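PDB 3U4J: NAD-dependent aldehyde dehydrogenase from Sinorhizobium meliloti, which probably oxidises an aldehyde with NAD or NADP as electron acceptor, as a tetrameric member of the aldehyde dehydrogenase family. Local coordinates for residues I124-C127 against A128-S132; A95-I98 against L99-E103. One frame throughout, in Å; residues are numbered along the deposited sequence.

Contact 1: I124-C127 against A128-S132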
loop_
_atom_site.group_PDB
_atom_site.type_symbol
_atom_site.label_atom_id
_atom_site.label_comp_id
_atom_site.label_asym_id
_atom_site.label_seq_id
_atom_site.Cartn_x
_atom_site.Cartn_y
_atom_site.Cartn_z
ATOM N N ILE A 124 21.750 -22.416 2.830
ATOM C CA ILE A 124 20.721 -23.075 3.640
ATOM C C ILE A 124 20.216 -22.095 4.697
ATOM O O ILE A 124 19.022 -21.983 4.908
ATOM C CB ILE A 124 21.255 -24.362 4.348
ATOM C CG1 ILE A 124 21.871 -25.333 3.331
ATOM C CG2 ILE A 124 20.143 -25.061 5.168
ATOM C CD1 ILE A 124 20.946 -25.724 2.112
ATOM N N GLY A 125 21.138 -21.387 5.358
ATOM C CA GLY A 125 20.765 -20.333 6.319
ATOM C C GLY A 125 19.908 -19.244 5.703
ATOM O O GLY A 125 18.917 -18.791 6.289
ATOM N N PHE A 126 20.294 -18.798 4.518
ATOM C CA PHE A 126 19.480 -17.850 3.770
ATOM C C PHE A 126 18.073 -18.394 3.445
ATOM O O PHE A 126 17.075 -17.687 3.549
ATOM C CB PHE A 126 20.204 -17.435 2.496
ATOM C CG PHE A 126 19.584 -16.249 1.819
ATOM C CD1 PHE A 126 19.815 -14.960 2.296
ATOM C CD2 PHE A 126 18.776 -16.414 0.699
ATOM C CE1 PHE A 126 19.241 -13.842 1.652
ATOM C CE2 PHE A 126 18.197 -15.326 0.067
ATOM C CZ PHE A 126 18.423 -14.035 0.540
ATOM N N CYS A 127 17.996 -19.664 3.075
ATOM C CA CYS A 127 16.693 -20.280 2.801
ATOM C C CYS A 127 15.820 -20.316 4.039
ATOM O O CYS A 127 14.606 -20.113 3.939
ATOM C CB CYS A 127 16.865 -21.699 2.278
ATOM S SG CYS A 127 17.501 -21.689 0.606
ATOM N N ALA A 128 16.424 -20.587 5.204
ATOM C CA ALA A 128 15.632 -20.530 6.422
ATOM C C ALA A 128 15.068 -19.104 6.587
ATOM O O ALA A 128 13.922 -18.935 7.022
ATOM C CB ALA A 128 16.454 -20.946 7.651
ATOM N N ASP A 129 15.861 -18.091 6.225
ATOM C CA ASP A 129 15.413 -16.687 6.330
ATOM C C ASP A 129 14.312 -16.370 5.310
ATOM O O ASP A 129 13.379 -15.609 5.608
ATOM C CB ASP A 129 16.590 -15.697 6.170
ATOM C CG ASP A 129 16.219 -14.276 6.585
ATOM O OD1 ASP A 129 15.726 -14.062 7.718
ATOM O OD2 ASP A 129 16.432 -13.364 5.783
ATOM N N LEU A 130 14.408 -16.955 4.106
ATOM C CA LEU A 130 13.345 -16.802 3.123
ATOM C C LEU A 130 12.032 -17.346 3.639
ATOM O O LEU A 130 10.997 -16.688 3.500
ATOM C CB LEU A 130 13.691 -17.482 1.808
ATOM C CG LEU A 130 14.762 -16.802 0.935
ATOM C CD1 LEU A 130 15.254 -17.839 -0.101
ATOM C CD2 LEU A 130 14.230 -15.560 0.240
ATOM N N TRP A 131 12.089 -18.537 4.223
ATOM C CA TRP A 131 10.890 -19.177 4.755
ATOM C C TRP A 131 10.369 -18.303 5.902
ATOM O O TRP A 131 9.171 -18.087 5.990
ATOM C CB TRP A 131 11.174 -20.626 5.230
ATOM C CG TRP A 131 11.060 -21.630 4.118
ATOM C CD1 TRP A 131 12.034 -21.939 3.175
ATOM C CD2 TRP A 131 9.919 -22.428 3.793
ATOM N NE1 TRP A 131 11.550 -22.885 2.286
ATOM C CE2 TRP A 131 10.262 -23.212 2.656
ATOM C CE3 TRP A 131 8.626 -22.566 4.353
ATOM C CZ2 TRP A 131 9.369 -24.113 2.075
ATOM C CZ3 TRP A 131 7.735 -23.470 3.768
ATOM C CH2 TRP A 131 8.106 -24.225 2.634
ATOM N N SER A 132 11.256 -17.767 6.754
ATOM C CA SER A 132 10.786 -16.930 7.870
ATOM C C SER A 132 10.151 -15.635 7.411
ATOM O O SER A 132 9.123 -15.240 7.934
ATOM C CB SER A 132 11.901 -16.585 8.865
ATOM O OG SER A 132 12.485 -17.777 9.345
#

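Contact 2: A95-I98 against L99-E103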
loop_
_atom_site.group_PDB
_atom_site.type_symbol
_atom_site.label_atom_id
_atom_site.label_comp_id
_atom_site.label_asym_id
_atom_site.label_seq_id
_atom_site.Cartn_x
_atom_site.Cartn_y
_atom_site.Cartn_z
ATOM N N ALA A 95 10.923 -23.312 8.606
ATOM C CA ALA A 95 12.139 -22.494 8.745
ATOM C C ALA A 95 13.010 -22.976 9.912
ATOM O O ALA A 95 14.245 -23.121 9.762
ATOM C CB ALA A 95 11.778 -21.022 8.908
ATOM N N ASP A 96 12.378 -23.271 11.053
ATOM C CA ASP A 96 13.106 -23.883 12.200
ATOM C C ASP A 96 13.764 -25.210 11.863
ATOM O O ASP A 96 14.873 -25.458 12.295
ATOM C CB ASP A 96 12.196 -24.124 13.409
ATOM C CG ASP A 96 11.823 -22.840 14.107
ATOM O OD1 ASP A 96 12.523 -21.824 13.906
ATOM O OD2 ASP A 96 10.817 -22.844 14.840
ATOM N N LEU A 97 13.055 -26.084 11.151
ATOM C CA LEU A 97 13.646 -27.367 10.734
ATOM C C LEU A 97 14.830 -27.223 9.795
ATOM O O LEU A 97 15.787 -27.992 9.887
ATOM C CB LEU A 97 12.589 -28.262 10.066
ATOM C CG LEU A 97 11.726 -28.962 11.097
ATOM C CD1 LEU A 97 10.427 -29.424 10.406
ATOM C CD2 LEU A 97 12.469 -30.110 11.764
ATOM N N ILE A 98 14.737 -26.277 8.860
ATOM C CA ILE A 98 15.855 -25.981 7.945
ATOM C C ILE A 98 17.148 -25.676 8.733
ATOM O O ILE A 98 18.212 -26.249 8.458
ATOM C CB ILE A 98 15.502 -24.851 6.974
ATOM C CG1 ILE A 98 14.353 -25.319 6.040
ATOM C CG2 ILE A 98 16.765 -24.449 6.142
ATOM C CD1 ILE A 98 13.782 -24.198 5.184
ATOM N N LEU A 99 17.040 -24.815 9.742
ATOM C CA LEU A 99 18.153 -24.567 10.638
ATOM C C LEU A 99 18.601 -25.785 11.412
ATOM O O LEU A 99 19.793 -26.042 11.510
ATOM C CB LEU A 99 17.860 -23.395 11.584
ATOM C CG LEU A 99 17.814 -22.008 10.945
ATOM C CD1 LEU A 99 17.647 -20.895 12.026
ATOM C CD2 LEU A 99 19.069 -21.733 10.057
ATOM N N ALA A 100 17.654 -26.543 11.962
ATOM C CA ALA A 100 18.004 -27.750 12.716
ATOM C C ALA A 100 18.746 -28.760 11.799
ATOM O O ALA A 100 19.625 -29.505 12.249
ATOM C CB ALA A 100 16.740 -28.385 13.333
ATOM N N ARG A 101 18.407 -28.778 10.513
ATOM C CA ARG A 101 19.059 -29.708 9.588
ATOM C C ARG A 101 20.079 -29.009 8.682
ATOM O O ARG A 101 20.365 -29.483 7.565
ATOM C CB ARG A 101 18.034 -30.466 8.726
ATOM C CG ARG A 101 16.818 -31.044 9.479
ATOM C CD ARG A 101 17.182 -32.205 10.417
ATOM N NE ARG A 101 15.949 -32.719 11.019
ATOM C CZ ARG A 101 15.633 -32.644 12.314
ATOM N NH1 ARG A 101 16.476 -32.102 13.195
ATOM N NH2 ARG A 101 14.469 -33.140 12.740
ATOM N N GLN A 102 20.636 -27.894 9.154
ATOM C CA GLN A 102 21.465 -27.067 8.263
ATOM C C GLN A 102 22.673 -27.817 7.678
ATOM O O GLN A 102 22.915 -27.731 6.475
ATOM C CB GLN A 102 21.923 -25.760 8.922
ATOM C CG GLN A 102 22.767 -24.860 7.987
ATOM C CD GLN A 102 23.012 -23.470 8.588
ATOM O OE1 GLN A 102 22.724 -23.222 9.764
ATOM N NE2 GLN A 102 23.522 -22.567 7.788
ATOM N N GLU A 103 23.425 -28.521 8.520
ATOM C CA GLU A 103 24.650 -29.200 8.061
ATOM C C GLU A 103 24.345 -30.355 7.094
ATOM O O GLU A 103 25.044 -30.526 6.083
ATOM C CB GLU A 103 25.514 -29.688 9.254
ATOM C CG GLU A 103 26.234 -28.543 9.991
ATOM C CD GLU A 103 27.090 -27.690 9.047
ATOM O OE1 GLU A 103 27.953 -28.239 8.314
ATOM O OE2 GLU A 103 26.891 -26.455 9.038
#

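Contact 1: I124-C127 against A128-S132
The backbone N of Leu130 gives its hydrogen to Phe126 O at 2.8 Å and so locks one turn of the alpha helix 117-138. The neighbouring i to i+4 bonds complete this ladder: Ala128 N to Ile124 O, Asp129 N to Gly125 O, and Trp131 N to Cys127 O. On the same turn Phe126, with CG anti to its N (chi1 -167°), carries its ring forward along the helix, beside Leu130, where CE2 lies 3.8 Å from Leu130 CG and CD2 3.9 Å from Leu130 CD1. The ring meets the leucine at a slant, and Pro464 touches both side chains. With an alanine in place of Leu130, CG and both methyls go, and the Phe126 ring would probably lose its support on this side and become freer to turn. The buried side of the helix carries Cys127 and Trp131 against helix 174-187, and Ile124, Ala128 and Trp131 against helix 84-100. Asp129 instead serves the assembly: its carboxylate forms salt bridges with Arg139 and Arg89 of the second subunit. Ala128 O takes two hydrogen bonds, from opposite faces of its plane: from Ser132 N at 2.9 Å and Ser132 OG at 3.0 Å. Cys127 O lies in the plane of the Trp131 indole, at its edge, 3.2 Å from Trp131 CD1.

Contact 2: A95-I98 against L99-E103
Leu97 holds CG anti to its carbonyl carbon (chi1 -80°), and Arg101 does the same but bends its chain at chi2, -69°; the two side chains therefore run side by side, pointing the same way. They meet where helix 84-100 ends and helix 102-113 begins, a helix-to-helix kink in which Arg101 both leaves helical backbone angles and occupies the N-cap position of the second helix. Leu97 CD2 lies over one face of the Arg101 guanidinium, towards its rim, 3.8 Å from Arg101 NH2. The charge of that group is answered by Glu213 of helix 202-214, which forms a salt bridge with NH2 and also touches Leu97. Ahead of the kink the alpha-helical ladder still holds: Leu99 N bonds Ala95 O at 3.3 Å, and Ala100 N bonds Asp96 O at 3.0 Å. Arg101 N then closes the last full turn on Leu97 O at 2.8 Å, with a second, weak bond to Ile98 O. One residue on, the spacing shortens to three, Gln102 N bonding Leu99 O. Gln102 NE2 is hydrogen-bonded to Arg121 O, in helix 117-138. The aliphatic stem of Arg101 is pressed on the same carbonyl that its N uses, CG lying 3.2 Å from Leu97 O.

Followed from the N terminus, the chain reaches contact 2 first, where helix 84-100 passes through Arg101 into helix 102-113; helix 117-138 follows and carries contact 1. The two are in series, neither nested nor crossed, and each spans only neighbouring turns, so neither closes a long loop. In space their centres lie about 9 Å apart, and the segments touch as two helices running in roughly opposite directions: Ala95 packs on Ser132 and Ile98 on Ile124 and Trp131, with Ile98 CD1 3.5 Å from Trp131 CD1. This shared layer joins helix 84-100 to helix 117-138 and, through them, links helix 202-214 to helix 174-187.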